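Local coordinates for protein aldose 1-epimerase (Caenorhabditis elegans, PDB 1LUR) that probably interconverts the alpha and beta anomers of aldose sugars such as galactose, at residues His158-Leu169 with Val319-Tyr327. Numbering follows the deposited sequence.
Sequences HATCDTPGLLAL and VSLRPGDHY
Gly165 and Leu321 exchange a pair of backbone hydrogen bonds, Gly165 N to Leu321 O at 3.0 Å and Leu321 N to Gly165 O at 2.8 Å, and Leu167 N extends the pairing to Val319 O. A second antiparallel pair joins Ala159 and Tyr327: Tyr327 N to Ala159 O measures 2.8 Å and is nearly straight, whereas Ala159 N to Tyr327 O is longer and more bent. Segment 319-327 reverses through a type II turn from Arg322 to Asp325, closed by Asp325 N to Arg322 O, with Gly324 at positive phi. Tyr327 OH accepts Leu169 N at 3.1 Å with an N-H...O angle of 168° and also bonds Tyr273. In the large antiparallel beta-sandwich of the galactose mutarotase family, the Ala159-Tyr327 pair joins neighbouring strands 152-160 and 327-337, while strands 165-166 and 320-321 form a two-stranded sheet. Between these pairs lie apolar side chains. With CG anti to the backbone N (chi1 179°), Tyr327 presents one ring face to Leu167 CD2, a CH-pi contact 4.0 Å from the centroid. Leu321 lies alongside Leu167, its CD2 3.7 Å from Leu167 CD2 and also touching Ala159 CB. At the turn, Cys161 SG packs on Pro323 CD at 3.7 Å, and the side chains of Pro164 and Pro323 cross at about a right angle, CG of Pro164 against CD of Pro323. Nearer the surface, His158 and His326 meet edge to edge, CE1 of His158 being 3.4 Å from CD2 of His326, with their planes 35° apart. A water within hydrogen-bonding distance of Leu167 O and Ser320 O lies between the two backbones, in plane at the Tyr327 ring edge.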
ATOM      1  N   HIS A 158      -3.143  -7.199 -11.214  1.00 24.55           N
ATOM      2  CA  HIS A 158      -3.894  -8.173 -11.989  1.00 26.40           C
ATOM      3  C   HIS A 158      -3.583  -9.589 -11.517  1.00 25.83           C
ATOM      4  O   HIS A 158      -2.497  -9.847 -11.007  1.00 25.84           O
ATOM      5  CB  HIS A 158      -3.530  -8.051 -13.474  1.00 29.00           C
ATOM      6  CG  HIS A 158      -4.156  -9.105 -14.335  1.00 31.81           C
ATOM      7  ND1 HIS A 158      -5.486  -9.078 -14.703  1.00 32.95           N
ATOM      8  CD2 HIS A 158      -3.637 -10.229 -14.883  1.00 31.60           C
ATOM      9  CE1 HIS A 158      -5.757 -10.140 -15.440  1.00 33.18           C
ATOM     10  NE2 HIS A 158      -4.652 -10.855 -15.565  1.00 34.79           N
ATOM     11  N   ALA A 159      -4.532 -10.502 -11.697  1.00 26.64           N
ATOM     12  CA  ALA A 159      -4.319 -11.882 -11.281  1.00 26.34           C
ATOM     13  C   ALA A 159      -5.389 -12.844 -11.770  1.00 27.54           C
ATOM     14  O   ALA A 159      -6.515 -12.450 -12.070  1.00 27.58           O
ATOM     15  CB  ALA A 159      -4.215 -11.966  -9.753  1.00 26.89           C
ATOM     16  N   THR A 160      -5.006 -14.116 -11.840  1.00 27.86           N
ATOM     17  CA  THR A 160      -5.882 -15.198 -12.267  1.00 27.85           C
ATOM     18  C   THR A 160      -5.514 -16.394 -11.392  1.00 28.65           C
ATOM     19  O   THR A 160      -4.495 -16.365 -10.689  1.00 25.38           O
ATOM     20  CB  THR A 160      -5.667 -15.564 -13.749  1.00 29.28           C
ATOM     21  OG1 THR A 160      -4.290 -15.878 -13.971  1.00 29.67           O
ATOM     22  CG2 THR A 160      -6.065 -14.406 -14.642  1.00 30.20           C
ATOM     23  N   CYS A 161      -6.334 -17.439 -11.418  1.00 29.91           N
ATOM     24  CA  CYS A 161      -6.054 -18.624 -10.611  1.00 30.40           C
ATOM     25  C   CYS A 161      -6.579 -19.899 -11.266  1.00 31.98           C
ATOM     26  O   CYS A 161      -7.421 -19.856 -12.166  1.00 30.73           O
ATOM     27  CB  CYS A 161      -6.698 -18.496  -9.231  1.00 28.81           C
ATOM     28  SG  CYS A 161      -8.507 -18.602  -9.283  1.00 30.90           S
ATOM     29  N   ASP A 162      -6.069 -21.030 -10.794  1.00 32.07           N
ATOM     30  CA  ASP A 162      -6.467 -22.337 -11.301  1.00 33.31           C
ATOM     31  C   ASP A 162      -7.314 -22.975 -10.215  1.00 33.90           C
ATOM     32  O   ASP A 162      -8.150 -23.835 -10.481  1.00 34.33           O
ATOM     33  CB  ASP A 162      -5.240 -23.210 -11.566  1.00 33.55           C
ATOM     34  CG  ASP A 162      -4.403 -22.703 -12.720  1.00 34.20           C
ATOM     35  OD1 ASP A 162      -4.966 -22.517 -13.814  1.00 34.65           O
ATOM     36  OD2 ASP A 162      -3.185 -22.498 -12.538  1.00 35.40           O
ATOM     37  N   THR A 163      -7.081 -22.534  -8.984  1.00 33.51           N
ATOM     38  CA  THR A 163      -7.796 -23.034  -7.819  1.00 32.58           C
ATOM     39  C   THR A 163      -8.356 -21.840  -7.039  1.00 31.02           C
ATOM     40  O   THR A 163      -7.660 -20.840  -6.849  1.00 29.42           O
ATOM     41  CB  THR A 163      -6.840 -23.833  -6.918  1.00 32.51           C
ATOM     42  OG1 THR A 163      -6.104 -24.762  -7.724  1.00 36.06           O
ATOM     43  CG2 THR A 163      -7.615 -24.602  -5.855  1.00 33.15           C
ATOM     44  N   PRO A 164      -9.620 -21.934  -6.584  1.00 29.16           N
ATOM     45  CA  PRO A 164     -10.318 -20.889  -5.825  1.00 27.32           C
ATOM     46  C   PRO A 164      -9.591 -20.497  -4.545  1.00 25.85           C
ATOM     47  O   PRO A 164      -9.107 -21.354  -3.814  1.00 24.04           O
ATOM     48  CB  PRO A 164     -11.671 -21.522  -5.507  1.00 28.49           C
ATOM     49  CG  PRO A 164     -11.840 -22.568  -6.548  1.00 31.32           C
ATOM     50  CD  PRO A 164     -10.463 -23.134  -6.704  1.00 30.85           C
ATOM     51  N   GLY A 165      -9.540 -19.200  -4.266  1.00 25.07           N
ATOM     52  CA  GLY A 165      -8.868 -18.742  -3.067  1.00 24.26           C
ATOM     53  C   GLY A 165      -9.196 -17.292  -2.770  1.00 22.32           C
ATOM     54  O   GLY A 165     -10.195 -16.763  -3.253  1.00 22.14           O
ATOM     55  N   LEU A 166      -8.349 -16.654  -1.978  1.00 19.78           N
ATOM     56  CA  LEU A 166      -8.550 -15.258  -1.616  1.00 19.11           C
ATOM     57  C   LEU A 166      -7.381 -14.416  -2.118  1.00 17.42           C
ATOM     58  O   LEU A 166      -6.246 -14.879  -2.142  1.00 20.37           O
ATOM     59  CB  LEU A 166      -8.654 -15.129  -0.086  1.00 18.92           C
ATOM     60  CG  LEU A 166      -9.765 -15.892   0.647  1.00 21.76           C
ATOM     61  CD1 LEU A 166      -9.456 -15.975   2.132  1.00 22.18           C
ATOM     62  CD2 LEU A 166     -11.108 -15.198   0.417  1.00 21.81           C
ATOM     63  N   LEU A 167      -7.665 -13.191  -2.552  1.00 21.36           N
ATOM     64  CA  LEU A 167      -6.616 -12.299  -3.034  1.00 20.09           C
ATOM     65  C   LEU A 167      -7.047 -10.852  -2.816  1.00 21.59           C
ATOM     66  O   LEU A 167      -8.056 -10.382  -3.362  1.00 21.10           O
ATOM     67  CB  LEU A 167      -6.288 -12.530  -4.517  1.00 20.59           C
ATOM     68  CG  LEU A 167      -4.965 -11.866  -4.949  1.00 22.13           C
ATOM     69  CD1 LEU A 167      -3.788 -12.675  -4.425  1.00 20.02           C
ATOM     70  CD2 LEU A 167      -4.886 -11.767  -6.463  1.00 22.45           C
ATOM     71  N   ALA A 168      -6.285 -10.152  -1.989  1.00 19.82           N
ATOM     72  CA  ALA A 168      -6.569  -8.755  -1.683  1.00 20.88           C
ATOM     73  C   ALA A 168      -5.206  -8.114  -1.517  1.00 21.36           C
ATOM     74  O   ALA A 168      -4.559  -8.259  -0.477  1.00 21.81           O
ATOM     75  CB  ALA A 168      -7.385  -8.658  -0.406  1.00 18.76           C
ATOM     76  N   LEU A 169      -4.762  -7.415  -2.556  1.00 21.14           N
ATOM     77  CA  LEU A 169      -3.461  -6.768  -2.522  1.00 20.40           C
ATOM     78  C   LEU A 169      -3.482  -5.285  -2.199  1.00 20.95           C
ATOM     79  O   LEU A 169      -4.538  -4.671  -2.048  1.00 20.60           O
ATOM     80  CB  LEU A 169      -2.786  -6.928  -3.889  1.00 20.28           C
ATOM     81  CG  LEU A 169      -2.921  -8.274  -4.607  1.00 22.78           C
ATOM     82  CD1 LEU A 169      -2.397  -8.143  -6.036  1.00 23.54           C
ATOM     83  CD2 LEU A 169      -2.152  -9.344  -3.841  1.00 24.38           C
ATOM     84  N   VAL A 319     -13.420 -11.069  -1.154  1.00 23.75           N
ATOM     85  CA  VAL A 319     -12.145 -10.995  -1.866  1.00 22.90           C
ATOM     86  C   VAL A 319     -11.699 -12.322  -2.467  1.00 23.19           C
ATOM     87  O   VAL A 319     -10.516 -12.552  -2.693  1.00 22.04           O
ATOM     88  CB  VAL A 319     -10.997 -10.421  -0.981  1.00 23.72           C
ATOM     89  CG1 VAL A 319     -11.317  -8.989  -0.578  1.00 21.08           C
ATOM     90  CG2 VAL A 319     -10.779 -11.292   0.260  1.00 24.06           C
ATOM     91  N   SER A 320     -12.650 -13.200  -2.749  1.00 25.06           N
ATOM     92  CA  SER A 320     -12.292 -14.480  -3.332  1.00 25.78           C
ATOM     93  C   SER A 320     -11.890 -14.249  -4.786  1.00 26.32           C
ATOM     94  O   SER A 320     -12.316 -13.279  -5.412  1.00 27.42           O
ATOM     95  CB  SER A 320     -13.477 -15.451  -3.272  1.00 27.11           C
ATOM     96  OG  SER A 320     -14.575 -14.955  -4.015  1.00 32.25           O
ATOM     97  N   LEU A 321     -11.041 -15.130  -5.298  1.00 25.70           N
ATOM     98  CA  LEU A 321     -10.561 -15.072  -6.676  1.00 26.30           C
ATOM     99  C   LEU A 321     -10.783 -16.503  -7.153  1.00 27.34           C
ATOM    100  O   LEU A 321     -10.143 -17.432  -6.655  1.00 26.49           O
ATOM    101  CB  LEU A 321      -9.073 -14.723  -6.732  1.00 24.92           C
ATOM    102  CG  LEU A 321      -8.459 -14.769  -8.133  1.00 26.07           C
ATOM    103  CD1 LEU A 321      -9.201 -13.788  -9.055  1.00 25.61           C
ATOM    104  CD2 LEU A 321      -6.981 -14.417  -8.062  1.00 26.17           C
ATOM    105  N   ARG A 322     -11.696 -16.677  -8.108  1.00 27.27           N
ATOM    106  CA  ARG A 322     -12.007 -18.003  -8.631  1.00 28.93           C
ATOM    107  C   ARG A 322     -11.636 -18.193 -10.101  1.00 31.45           C
ATOM    108  O   ARG A 322     -11.592 -17.227 -10.868  1.00 29.17           O
ATOM    109  CB  ARG A 322     -13.495 -18.269  -8.413  1.00 28.79           C
ATOM    110  CG  ARG A 322     -13.892 -18.109  -6.950  1.00 28.35           C
ATOM    111  CD  ARG A 322     -15.392 -18.166  -6.718  1.00 29.26           C
ATOM    112  NE  ARG A 322     -15.709 -17.928  -5.309  1.00 29.62           N
ATOM    113  CZ  ARG A 322     -15.532 -18.817  -4.333  1.00 28.71           C
ATOM    114  NH1 ARG A 322     -15.051 -20.024  -4.601  1.00 27.58           N
ATOM    115  NH2 ARG A 322     -15.803 -18.483  -3.078  1.00 27.99           N
ATOM    116  N   PRO A 323     -11.368 -19.448 -10.506  1.00 32.62           N
ATOM    117  CA  PRO A 323     -10.992 -19.817 -11.875  1.00 34.59           C
ATOM    118  C   PRO A 323     -11.869 -19.142 -12.916  1.00 35.64           C
ATOM    119  O   PRO A 323     -13.090 -19.118 -12.787  1.00 37.25           O
ATOM    120  CB  PRO A 323     -11.154 -21.336 -11.878  1.00 33.97           C
ATOM    121  CG  PRO A 323     -10.798 -21.705 -10.469  1.00 34.37           C
ATOM    122  CD  PRO A 323     -11.540 -20.653  -9.673  1.00 32.93           C
ATOM    123  N   GLY A 324     -11.241 -18.589 -13.945  1.00 37.81           N
ATOM    124  CA  GLY A 324     -12.001 -17.925 -14.985  1.00 38.65           C
ATOM    125  C   GLY A 324     -12.166 -16.435 -14.765  1.00 39.50           C
ATOM    126  O   GLY A 324     -12.368 -15.691 -15.728  1.00 40.35           O
ATOM    127  N   ASP A 325     -12.091 -15.986 -13.514  1.00 37.62           N
ATOM    128  CA  ASP A 325     -12.240 -14.561 -13.241  1.00 36.34           C
ATOM    129  C   ASP A 325     -10.899 -13.847 -13.283  1.00 34.86           C
ATOM    130  O   ASP A 325      -9.839 -14.478 -13.284  1.00 33.27           O
ATOM    131  CB  ASP A 325     -12.899 -14.320 -11.882  1.00 37.31           C
ATOM    132  CG  ASP A 325     -14.328 -14.830 -11.825  1.00 39.26           C
ATOM    133  OD1 ASP A 325     -14.990 -14.893 -12.886  1.00 41.52           O
ATOM    134  OD2 ASP A 325     -14.798 -15.150 -10.716  1.00 39.23           O
ATOM    135  N   HIS A 326     -10.955 -12.521 -13.326  1.00 34.77           N
ATOM    136  CA  HIS A 326      -9.749 -11.720 -13.368  1.00 34.01           C
ATOM    137  C   HIS A 326      -9.724 -10.677 -12.268  1.00 33.45           C
ATOM    138  O   HIS A 326     -10.637  -9.860 -12.156  1.00 33.13           O
ATOM    139  CB  HIS A 326      -9.610 -11.009 -14.722  1.00 36.27           C
ATOM    140  CG  HIS A 326      -9.329 -11.929 -15.868  1.00 37.38           C
ATOM    141  ND1 HIS A 326     -10.268 -12.806 -16.368  1.00 39.22           N
ATOM    142  CD2 HIS A 326      -8.210 -12.114 -16.608  1.00 36.65           C
ATOM    143  CE1 HIS A 326      -9.739 -13.492 -17.366  1.00 37.71           C
ATOM    144  NE2 HIS A 326      -8.491 -13.092 -17.532  1.00 37.63           N
ATOM    145  N   TYR A 327      -8.682 -10.717 -11.443  1.00 30.17           N
ATOM    146  CA  TYR A 327      -8.550  -9.752 -10.365  1.00 27.65           C
ATOM    147  C   TYR A 327      -7.999  -8.562 -11.140  1.00 26.75           C
ATOM    148  O   TYR A 327      -7.017  -8.701 -11.876  1.00 23.97           O
ATOM    149  CB  TYR A 327      -7.522 -10.226  -9.342  1.00 25.57           C
ATOM    150  CG  TYR A 327      -7.293  -9.268  -8.196  1.00 21.96           C
ATOM    151  CD1 TYR A 327      -7.901  -9.471  -6.953  1.00 20.73           C
ATOM    152  CD2 TYR A 327      -6.434  -8.185  -8.342  1.00 21.04           C
ATOM    153  CE1 TYR A 327      -7.644  -8.617  -5.881  1.00 19.35           C
ATOM    154  CE2 TYR A 327      -6.169  -7.324  -7.288  1.00 22.60           C
ATOM    155  CZ  TYR A 327      -6.772  -7.546  -6.056  1.00 21.52           C
ATOM    156  OH  TYR A 327      -6.464  -6.718  -5.007  1.00 22.06           O
TER
HETATM  157  O   HOH W   1     -10.151 -11.027  -5.114  1.00 24.52           O